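PDB 2QPX: predicted metal-dependent hydrolase of the TIM-barrel fold from Lactobacillus casei, which probably acts as a zinc-dependent hydrolase of the amidohydrolase superfamily, carrying two zinc ions in a TIM-barrel whose exact substrate is not established. Local coordinates for residues 3-8 / 347-352; 252-257 / 278-283; 267-272 / 302-307. All coordinates share one frame; numbering follows the deposited sequence.

Contact 1 (3-8 / 347-352). With EDO (1,2-ethanediol), chain M; EDO (1,2-ethanediol), chain E.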
loop_
_atom_site.group_PDB
_atom_site.type_symbol
_atom_site.label_atom_id
_atom_site.label_comp_id
_atom_site.label_asym_id
_atom_site.label_seq_id
_atom_site.Cartn_x
_atom_site.Cartn_y
_atom_site.Cartn_z
ATOM N N ASP A 3 -8.645 0.993 -28.095
ATOM C CA ASP A 3 -9.983 0.634 -28.473
ATOM C C ASP A 3 -10.946 1.580 -27.802
ATOM O O ASP A 3 -10.525 2.441 -27.026
ATOM C CB ASP A 3 -10.226 -0.809 -28.096
ATOM C CG ASP A 3 -9.416 -1.774 -28.967
ATOM O OD1 ASP A 3 -9.764 -1.929 -30.151
ATOM O OD2 ASP A 3 -8.446 -2.399 -28.483
ATOM N N ASP A 4 -12.222 1.470 -28.153
ATOM C CA ASP A 4 -13.265 2.174 -27.424
ATOM C C ASP A 4 -14.346 1.204 -27.055
ATOM O O ASP A 4 -15.261 0.894 -27.819
ATOM C CB ASP A 4 -13.905 3.371 -28.108
ATOM C CG ASP A 4 -14.856 4.123 -27.124
ATOM O OD1 ASP A 4 -14.925 3.773 -25.884
ATOM O OD2 ASP A 4 -15.509 5.056 -27.552
ATOM N N LEU A 5 -14.238 0.746 -25.825
ATOM C CA LEU A 5 -15.086 -0.305 -25.327
ATOM C C LEU A 5 -16.363 0.162 -24.643
ATOM O O LEU A 5 -17.113 -0.671 -24.136
ATOM C CB LEU A 5 -14.236 -1.138 -24.344
ATOM C CG LEU A 5 -13.310 -2.060 -25.145
ATOM C CD1 LEU A 5 -12.075 -2.420 -24.375
ATOM C CD2 LEU A 5 -14.073 -3.296 -25.603
ATOM N N SER A 6 -16.623 1.468 -24.609
ATOM C CA SER A 6 -17.777 2.008 -23.875
ATOM C C SER A 6 -19.087 1.329 -24.281
ATOM O O SER A 6 -19.857 0.888 -23.442
ATOM C CB SER A 6 -17.881 3.532 -24.058
ATOM O OG SER A 6 -18.727 4.117 -23.082
ATOM N N GLU A 7 -19.359 1.265 -25.579
ATOM C CA GLU A 7 -20.638 0.706 -26.018
ATOM C C GLU A 7 -20.755 -0.795 -25.694
ATOM O O GLU A 7 -21.790 -1.275 -25.245
ATOM C CB GLU A 7 -20.799 1.040 -27.510
ATOM C CG GLU A 7 -21.893 0.363 -28.251
ATOM C CD GLU A 7 -21.881 0.819 -29.714
ATOM O OE1 GLU A 7 -22.018 2.046 -29.937
ATOM O OE2 GLU A 7 -21.686 -0.037 -30.614
ATOM N N PHE A 8 -19.652 -1.520 -25.860
ATOM C CA PHE A 8 -19.592 -2.922 -25.489
ATOM C C PHE A 8 -19.881 -3.133 -23.995
ATOM O O PHE A 8 -20.702 -3.959 -23.621
ATOM C CB PHE A 8 -18.219 -3.526 -25.808
ATOM C CG PHE A 8 -18.110 -4.967 -25.394
ATOM C CD1 PHE A 8 -18.715 -5.956 -26.139
ATOM C CD2 PHE A 8 -17.449 -5.349 -24.231
ATOM C CE1 PHE A 8 -18.673 -7.279 -25.778
ATOM C CE2 PHE A 8 -17.407 -6.703 -23.871
ATOM C CZ PHE A 8 -18.018 -7.653 -24.609
ATOM N N VAL A 347 -2.828 -6.996 -26.458
ATOM C CA VAL A 347 -3.935 -7.893 -26.723
ATOM C C VAL A 347 -4.894 -7.220 -27.707
ATOM O O VAL A 347 -5.009 -5.978 -27.766
ATOM C CB VAL A 347 -4.694 -8.291 -25.405
ATOM C CG1 VAL A 347 -3.776 -9.136 -24.521
ATOM C CG2 VAL A 347 -5.242 -7.065 -24.700
ATOM N N ASP A 348 -5.615 -8.057 -28.428
ATOM C CA ASP A 348 -6.535 -7.561 -29.432
ATOM C C ASP A 348 -7.890 -7.258 -28.817
ATOM O O ASP A 348 -8.159 -7.545 -27.627
ATOM C CB ASP A 348 -6.618 -8.467 -30.701
ATOM C CG ASP A 348 -7.098 -9.872 -30.428
ATOM O OD1 ASP A 348 -7.703 -10.165 -29.362
ATOM O OD2 ASP A 348 -6.845 -10.738 -31.309
ATOM N N LEU A 349 -8.738 -6.611 -29.601
ATOM C CA LEU A 349 -10.061 -6.275 -29.139
ATOM C C LEU A 349 -10.856 -7.487 -28.654
ATOM O O LEU A 349 -11.528 -7.422 -27.611
ATOM C CB LEU A 349 -10.824 -5.536 -30.262
ATOM C CG LEU A 349 -12.227 -5.060 -29.861
ATOM C CD1 LEU A 349 -12.220 -4.114 -28.621
ATOM C CD2 LEU A 349 -12.945 -4.400 -31.092
ATOM N N ALA A 350 -10.796 -8.594 -29.380
ATOM C CA ALA A 350 -11.524 -9.789 -29.002
ATOM C C ALA A 350 -11.106 -10.276 -27.596
ATOM O O ALA A 350 -11.950 -10.769 -26.820
ATOM C CB ALA A 350 -11.312 -10.903 -29.977
ATOM N N GLN A 351 -9.810 -10.224 -27.322
ATOM C CA GLN A 351 -9.301 -10.661 -25.998
ATOM C C GLN A 351 -9.787 -9.731 -24.898
ATOM O O GLN A 351 -10.153 -10.188 -23.787
ATOM C CB GLN A 351 -7.777 -10.744 -26.030
ATOM C CG GLN A 351 -7.156 -11.239 -24.718
ATOM C CD GLN A 351 -7.572 -12.607 -24.368
ATOM O OE1 GLN A 351 -6.973 -13.608 -24.843
ATOM N NE2 GLN A 351 -8.588 -12.712 -23.494
ATOM N N LYS A 352 -9.784 -8.432 -25.186
ATOM C CA LYS A 352 -10.348 -7.463 -24.243
ATOM C C LYS A 352 -11.814 -7.797 -23.900
ATOM O O LYS A 352 -12.221 -7.814 -22.725
ATOM C CB LYS A 352 -10.169 -6.035 -24.761
ATOM C CG LYS A 352 -8.708 -5.593 -24.946
ATOM C CD LYS A 352 -8.572 -4.181 -25.553
ATOM C CE LYS A 352 -7.156 -3.744 -25.713
ATOM N NZ LYS A 352 -7.042 -2.285 -26.118
HETATM C C1 EDO M . -19.764 1.521 -19.833
HETATM O O1 EDO M . -19.582 2.490 -20.862
HETATM C C2 EDO M . -19.812 2.329 -18.562
HETATM O O2 EDO M . -18.654 3.161 -18.522
HETATM C C1 EDO E . -4.690 -17.258 -23.648
HETATM O O1 EDO E . -4.858 -18.611 -23.277
HETATM C C2 EDO E . -6.039 -16.601 -23.337
HETATM O O2 EDO E . -5.823 -15.261 -22.919
HETATM O O HOH W 1 -6.510 -3.792 -29.640
#
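Lys-352 and Leu-349, in the first turn of helix 349-367, receive Asp-3 and Leu-5, so that the N-terminal residues are fastened to the start of the last helix of this TIM-barrel protein. The close-packed part lies around two leucines and a lysine. CD2 of Leu-5 rests 3.6 Å from CD1 of Leu-349, the two side chains sliding past each other in opposite directions, while the other methyl, CD1 of Leu-5, sits beside CB and CD of Lys-352, whose extended chain it crosses nearly at right angles. CG of Leu-349 stands anti to the backbone N (chi1 -177°), and this sends CD1 across to Leu-5. Phe-341 of helix 323-342 also packs on Leu-5. The buried lysine is firmly held at its tip: NZ makes a salt bridge of 2.8 Å to Asp-3 OD2 and also bonds to the carbonyl oxygens of Gly-1 and Phe-341.

The looser side begins at the partly exposed carboxylate of Asp-3. Asp-4 and Asp-348, both exposed, turn away from the interface and cap their own helix starts: Asp-348 OD1 accepts from Gln-351 N at 2.9 Å, nearly along the C-O axis. Asp-3 OD1 has the apolar CD1 of Leu-349 beside it. The carboxylate's second oxygen, OD2, offers its anti lone pair to the lysine and also accepts from a water, 2.7 Å away, that donates in turn to Val-347 O.

Contact 2 (252-257 / 278-283)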
loop_
_atom_site.group_PDB
_atom_site.type_symbol
_atom_site.label_atom_id
_atom_site.label_comp_id
_atom_site.label_asym_id
_atom_site.label_seq_id
_atom_site.Cartn_x
_atom_site.Cartn_y
_atom_site.Cartn_z
ATOM N N ALA A 252 -3.522 -25.284 2.350
ATOM C CA ALA A 252 -4.174 -26.503 2.802
ATOM C C ALA A 252 -5.295 -26.984 1.892
ATOM O O ALA A 252 -5.502 -28.191 1.735
ATOM C CB ALA A 252 -4.695 -26.357 4.243
ATOM N N PHE A 253 -6.054 -26.062 1.308
ATOM C CA PHE A 253 -7.287 -26.437 0.650
ATOM C C PHE A 253 -7.440 -26.122 -0.846
ATOM O O PHE A 253 -8.197 -26.806 -1.518
ATOM C CB PHE A 253 -8.484 -25.873 1.412
ATOM C CG PHE A 253 -8.603 -26.424 2.787
ATOM C CD1 PHE A 253 -8.849 -27.777 2.958
ATOM C CD2 PHE A 253 -8.395 -25.646 3.895
ATOM C CE1 PHE A 253 -8.911 -28.336 4.220
ATOM C CE2 PHE A 253 -8.462 -26.198 5.167
ATOM C CZ PHE A 253 -8.724 -27.545 5.324
ATOM N N THR A 254 -6.806 -25.071 -1.350
ATOM C CA THR A 254 -7.008 -24.749 -2.763
ATOM C C THR A 254 -6.587 -25.897 -3.691
ATOM O O THR A 254 -7.216 -26.128 -4.719
ATOM C CB THR A 254 -6.386 -23.437 -3.213
ATOM O OG1 THR A 254 -4.977 -23.442 -2.988
ATOM C CG2 THR A 254 -7.063 -22.227 -2.508
ATOM N N LYS A 255 -5.517 -26.587 -3.331
ATOM C CA LYS A 255 -5.016 -27.702 -4.155
ATOM C C LYS A 255 -5.943 -28.913 -4.065
ATOM O O LYS A 255 -5.907 -29.823 -4.908
ATOM C CB LYS A 255 -3.637 -28.116 -3.648
ATOM C CG LYS A 255 -3.661 -28.540 -2.157
ATOM C CD LYS A 255 -3.071 -29.938 -1.914
ATOM C CE LYS A 255 -3.171 -30.323 -0.477
ATOM N NZ LYS A 255 -2.217 -29.543 0.374
ATOM N N LYS A 256 -6.744 -28.970 -3.007
ATOM C CA LYS A 256 -7.765 -29.987 -2.827
ATOM C C LYS A 256 -9.074 -29.658 -3.526
ATOM O O LYS A 256 -10.004 -30.432 -3.482
ATOM C CB LYS A 256 -8.040 -30.217 -1.338
ATOM C CG LYS A 256 -6.827 -30.745 -0.612
ATOM C CD LYS A 256 -7.184 -31.234 0.776
ATOM C CE LYS A 256 -6.123 -32.156 1.353
ATOM N NZ LYS A 256 -6.287 -32.212 2.838
ATOM N N GLY A 257 -9.166 -28.472 -4.122
ATOM C CA GLY A 257 -10.317 -28.135 -4.900
ATOM C C GLY A 257 -11.227 -27.087 -4.295
ATOM O O GLY A 257 -12.248 -26.786 -4.885
ATOM N N VAL A 278 -0.849 -17.034 -7.911
ATOM C CA VAL A 278 -0.017 -18.170 -7.449
ATOM C C VAL A 278 -0.796 -19.311 -6.796
ATOM O O VAL A 278 -0.226 -20.364 -6.581
ATOM C CB VAL A 278 1.170 -17.704 -6.571
ATOM C CG1 VAL A 278 2.151 -16.787 -7.344
ATOM C CG2 VAL A 278 0.670 -17.002 -5.288
ATOM N N PHE A 279 -2.077 -19.133 -6.472
ATOM C CA PHE A 279 -2.909 -20.219 -5.972
ATOM C C PHE A 279 -3.976 -20.625 -6.969
ATOM O O PHE A 279 -4.606 -19.761 -7.556
ATOM C CB PHE A 279 -3.607 -19.837 -4.629
ATOM C CG PHE A 279 -2.671 -19.848 -3.453
ATOM C CD1 PHE A 279 -2.397 -21.039 -2.797
ATOM C CD2 PHE A 279 -2.025 -18.702 -3.046
ATOM C CE1 PHE A 279 -1.481 -21.075 -1.745
ATOM C CE2 PHE A 279 -1.142 -18.724 -1.981
ATOM C CZ PHE A 279 -0.872 -19.911 -1.338
ATOM N N PRO A 280 -4.245 -21.913 -7.077
ATOM C CA PRO A 280 -5.388 -22.362 -7.873
ATOM C C PRO A 280 -6.658 -21.982 -7.166
ATOM O O PRO A 280 -6.641 -21.800 -5.959
ATOM C CB PRO A 280 -5.241 -23.880 -7.901
ATOM C CG PRO A 280 -4.482 -24.201 -6.680
ATOM C CD PRO A 280 -3.564 -23.046 -6.403
ATOM N N ASN A 281 -7.734 -21.835 -7.914
ATOM C CA ASN A 281 -9.090 -21.786 -7.353
ATOM C C ASN A 281 -9.300 -20.572 -6.440
ATOM O O ASN A 281 -10.107 -20.617 -5.520
ATOM C CB ASN A 281 -9.402 -23.089 -6.597
ATOM C CG ASN A 281 -9.383 -24.292 -7.480
ATOM O OD1 ASN A 281 -9.937 -24.269 -8.578
ATOM N ND2 ASN A 281 -8.754 -25.359 -7.010
ATOM N N LEU A 282 -8.555 -19.495 -6.693
ATOM C CA LEU A 282 -8.611 -18.310 -5.821
ATOM C C LEU A 282 -9.050 -17.108 -6.642
ATOM O O LEU A 282 -8.374 -16.690 -7.584
ATOM C CB LEU A 282 -7.267 -18.020 -5.142
ATOM C CG LEU A 282 -7.289 -16.953 -4.022
ATOM C CD1 LEU A 282 -7.278 -15.497 -4.549
ATOM C CD2 LEU A 282 -8.479 -17.171 -3.069
ATOM N N TYR A 283 -10.195 -16.573 -6.264
ATOM C CA TYR A 283 -10.875 -15.480 -6.961
ATOM C C TYR A 283 -11.019 -14.299 -6.028
ATOM O O TYR A 283 -10.864 -14.447 -4.818
ATOM C CB TYR A 283 -12.241 -15.950 -7.441
ATOM C CG TYR A 283 -12.188 -17.178 -8.329
ATOM C CD1 TYR A 283 -12.103 -18.452 -7.787
ATOM C CD2 TYR A 283 -12.177 -17.039 -9.722
ATOM C CE1 TYR A 283 -12.021 -19.585 -8.582
ATOM C CE2 TYR A 283 -12.089 -18.137 -10.534
ATOM C CZ TYR A 283 -12.033 -19.406 -9.971
ATOM O OH TYR A 283 -11.927 -20.504 -10.812
#
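Thr-254, in the C-terminal region of helix 247-253, meets the turn that carries the chain from helix 269-278 into strand 282-285. Along that turn Phe-279 comes first. The edge of its ring faces the threonine hydroxyl, with CD1 of Phe-279 3.5 Å from OG1 of Thr-254; the hydroxyl itself is bonded to Leu-250 O, four residues back. The ring continues onto Arg-247, Leu-250 and Lys-251 of helix 247-253.

Pro-280 follows, crossing the threonine side chain at about a right angle. Its CD lies 3.7 Å from OG1 of Thr-254 and its CG reaches as far as Lys-255 N, while its carbonyl oxygen is 3.2 Å from CB of Thr-254. Pro-46 of the second subunit packs on the same proline.

Asn-281 makes the polar link. Its CG stands anti to the carbonyl carbon (chi1 -62°), directing ND2 to Thr-254 O at 2.9 Å, the oxygen almost exactly in the amide plane and the donor in the carbonyl plane. Gly-257, at the C-prime position of the Schellman motif that ends the helix, brings its N to the same oxygen. Beyond Asn-281 the backbone enters the parallel sheet. A carbonyl near a helix C-terminus thus accepts two hydrogen bonds, from Gly-257 N and Asn-281 ND2, and the second ties this end of the helix to the approach to strand 282-285, which lies beside strand 260-264.

Contact 3 (267-272 / 302-307)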
loop_
_atom_site.group_PDB
_atom_site.type_symbol
_atom_site.label_atom_id
_atom_site.label_comp_id
_atom_site.label_asym_id
_atom_site.label_seq_id
_atom_site.Cartn_x
_atom_site.Cartn_y
_atom_site.Cartn_z
ATOM N N PRO A 267 -7.839 -2.307 1.654
ATOM C CA PRO A 267 -6.730 -1.781 0.859
ATOM C C PRO A 267 -5.715 -2.803 0.375
ATOM O O PRO A 267 -4.668 -2.408 -0.091
ATOM C CB PRO A 267 -6.085 -0.774 1.828
ATOM C CG PRO A 267 -6.218 -1.451 3.069
ATOM C CD PRO A 267 -7.612 -2.061 3.075
ATOM N N TYR A 268 -6.067 -4.096 0.493
ATOM C CA TYR A 268 -5.155 -5.217 0.219
ATOM C C TYR A 268 -5.465 -5.903 -1.108
ATOM O O TYR A 268 -5.223 -7.094 -1.298
ATOM C CB TYR A 268 -5.239 -6.219 1.343
ATOM C CG TYR A 268 -5.035 -5.660 2.724
ATOM C CD1 TYR A 268 -3.804 -5.214 3.143
ATOM C CD2 TYR A 268 -6.089 -5.636 3.625
ATOM C CE1 TYR A 268 -3.612 -4.719 4.423
ATOM C CE2 TYR A 268 -5.904 -5.138 4.940
ATOM C CZ TYR A 268 -4.668 -4.672 5.308
ATOM O OH TYR A 268 -4.471 -4.178 6.588
ATOM N N HIS A 269 -5.978 -5.130 -2.050
ATOM C CA HIS A 269 -6.283 -5.636 -3.384
ATOM C C HIS A 269 -5.051 -6.060 -4.199
ATOM O O HIS A 269 -5.159 -7.029 -4.955
ATOM C CB HIS A 269 -7.178 -4.639 -4.125
ATOM C CG HIS A 269 -6.631 -3.260 -4.130
ATOM N ND1 HIS A 269 -6.670 -2.444 -3.021
ATOM C CD2 HIS A 269 -5.901 -2.601 -5.073
ATOM C CE1 HIS A 269 -6.018 -1.322 -3.299
ATOM N NE2 HIS A 269 -5.562 -1.386 -4.549
ATOM N N ARG A 270 -3.887 -5.435 -4.028
ATOM C CA ARG A 270 -2.682 -5.930 -4.710
ATOM C C ARG A 270 -2.312 -7.304 -4.141
ATOM O O ARG A 270 -1.863 -8.184 -4.835
ATOM C CB ARG A 270 -1.489 -4.970 -4.594
ATOM C CG ARG A 270 -1.526 -3.780 -5.556
ATOM C CD ARG A 270 -0.292 -2.844 -5.415
ATOM N NE ARG A 270 -0.150 -1.934 -6.580
ATOM C CZ ARG A 270 0.415 -0.729 -6.553
ATOM N NH1 ARG A 270 0.792 -0.171 -5.409
ATOM N NH2 ARG A 270 0.550 -0.044 -7.673
ATOM N N GLU A 271 -2.489 -7.472 -2.849
ATOM C CA GLU A 271 -2.173 -8.738 -2.198
ATOM C C GLU A 271 -3.110 -9.821 -2.714
ATOM O O GLU A 271 -2.667 -10.936 -3.016
ATOM C CB GLU A 271 -2.221 -8.604 -0.658
ATOM C CG GLU A 271 -1.104 -7.794 -0.006
ATOM C CD GLU A 271 -1.243 -6.292 -0.078
ATOM O OE1 GLU A 271 -2.206 -5.741 -0.628
ATOM O OE2 GLU A 271 -0.311 -5.633 0.455
ATOM N N ALA A 272 -4.402 -9.516 -2.813
ATOM C CA ALA A 272 -5.379 -10.468 -3.312
ATOM C C ALA A 272 -5.071 -10.882 -4.747
ATOM O O ALA A 272 -5.122 -12.044 -5.055
ATOM C CB ALA A 272 -6.806 -9.872 -3.233
ATOM N N ASN A 302 -7.141 -1.042 -11.459
ATOM C CA ASN A 302 -5.880 -1.169 -12.139
ATOM C C ASN A 302 -4.828 -1.826 -11.249
ATOM O O ASN A 302 -4.075 -2.689 -11.689
ATOM C CB ASN A 302 -5.362 0.197 -12.571
ATOM C CG ASN A 302 -6.198 0.861 -13.643
ATOM O OD1 ASN A 302 -6.971 0.205 -14.350
ATOM N ND2 ASN A 302 -6.029 2.196 -13.782
ATOM N N GLU A 303 -4.753 -1.383 -10.012
ATOM C CA GLU A 303 -3.777 -1.927 -9.065
ATOM C C GLU A 303 -4.041 -3.421 -8.806
ATOM O O GLU A 303 -3.111 -4.227 -8.774
ATOM C CB GLU A 303 -3.802 -1.158 -7.738
ATOM C CG GLU A 303 -3.250 0.258 -7.794
ATOM C CD GLU A 303 -3.597 1.094 -6.562
ATOM O OE1 GLU A 303 -3.843 0.513 -5.477
ATOM O OE2 GLU A 303 -3.644 2.355 -6.687
ATOM N N ALA A 304 -5.323 -3.753 -8.688
ATOM C CA ALA A 304 -5.793 -5.114 -8.416
ATOM C C ALA A 304 -5.373 -6.132 -9.473
ATOM O O ALA A 304 -5.158 -7.294 -9.151
ATOM C CB ALA A 304 -7.338 -5.118 -8.246
ATOM N N VAL A 305 -5.283 -5.703 -10.726
ATOM C CA VAL A 305 -4.964 -6.612 -11.832
ATOM C C VAL A 305 -3.528 -6.529 -12.349
ATOM O O VAL A 305 -3.203 -7.075 -13.404
ATOM C CB VAL A 305 -5.980 -6.420 -12.996
ATOM C CG1 VAL A 305 -7.406 -6.742 -12.541
ATOM C CG2 VAL A 305 -5.906 -5.035 -13.641
ATOM N N GLU A 306 -2.636 -5.873 -11.620
ATOM C CA GLU A 306 -1.227 -5.814 -12.037
ATOM C C GLU A 306 -0.609 -7.199 -12.215
ATOM O O GLU A 306 0.142 -7.426 -13.176
ATOM C CB GLU A 306 -0.433 -4.962 -11.024
ATOM C CG GLU A 306 -0.746 -3.504 -11.156
ATOM C CD GLU A 306 -0.242 -2.635 -10.029
ATOM O OE1 GLU A 306 0.213 -3.160 -8.993
ATOM O OE2 GLU A 306 -0.295 -1.378 -10.182
ATOM N N LEU A 307 -0.929 -8.136 -11.323
ATOM C CA LEU A 307 -0.432 -9.502 -11.401
ATOM C C LEU A 307 -1.501 -10.554 -11.586
ATOM O O LEU A 307 -1.200 -11.645 -11.967
ATOM C CB LEU A 307 0.342 -9.888 -10.129
ATOM C CG LEU A 307 1.617 -9.117 -9.805
ATOM C CD1 LEU A 307 2.235 -9.634 -8.500
ATOM C CD2 LEU A 307 2.609 -9.165 -10.950
#
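His-269 and Arg-270, opening helix 269-278, meet three residues at the end of helix 297-304 and just after it, so that two helices beside the parallel strands of the TIM-barrel are joined by a salt bridge, a histidine-carboxylate hydrogen bond and close packing. Arg-270 CA is 4.9 Å from Ala-304 CA, and CB of His-269 packs against the small CB of Ala-304. The side chain of His-269 is about 8 Å from that of the zinc ligand His-264, five residues earlier.

The histidine's CG lies between the backbone N and the carbonyl carbon (chi1 52°), turning the ring toward helix 297-304. NE2 of His-269 donates to OE1 of Glu-303 at 2.7 Å; the oxygen lies close to the ring plane, but the nitrogen approaches on the anti side of the carboxylate and out of its plane. The same OE1 forms a salt bridge with Arg-270 NH1 of the third subunit.

Beyond CB, Arg-270 runs extended from CG to NE. Its CG passes 3.6 Å from Glu-303 O, and its CD is 3.6 Å from Glu-306 OE1. The guanidinium takes Glu-306 side-on. Arg-270 NE donates to Glu-306 OE1 at 2.7 Å through a bent bond (136°). CZ of Arg-270 is 3.5 Å from Glu-306 OE1. Glu-303 CG lies over one guanidinium face, and NH1 forms a salt bridge with Glu-303 of the second subunit. Replacement by a leucine would probably leave Glu-306 without its charged mate in this chain and deprive the subunit interface of a salt bridge. Glu-306 OE1 also bonds Tyr-266 OH of the second subunit, while Arg-270 NH2 reaches the syn lone pair of Glu-306 OE2 at 3.0 Å, nearly straight (174°).

Contact 3 is the most buried of the three and the most strongly charged, its ion pairs extending into both neighbouring subunits. Contacts 1 and 2 are only partly buried: contact 1, its centre about 27 Å from that of the chain, joins the N-terminal residues to the start of helix 349-367 through one salt bridge and a leucine pair, whereas contact 2 uses a single hydrogen bond from a neutral side-chain amide and packing around a proline. Contacts 2 and 3 are neighbours, touching between Leu-282 and Ala-272, and helix 269-278 leads from contact 3 to contact 2, into strand 282-285. Contact 1 lies apart, its nearest atoms about 11 Å from contact 3. All three reach the second subunit.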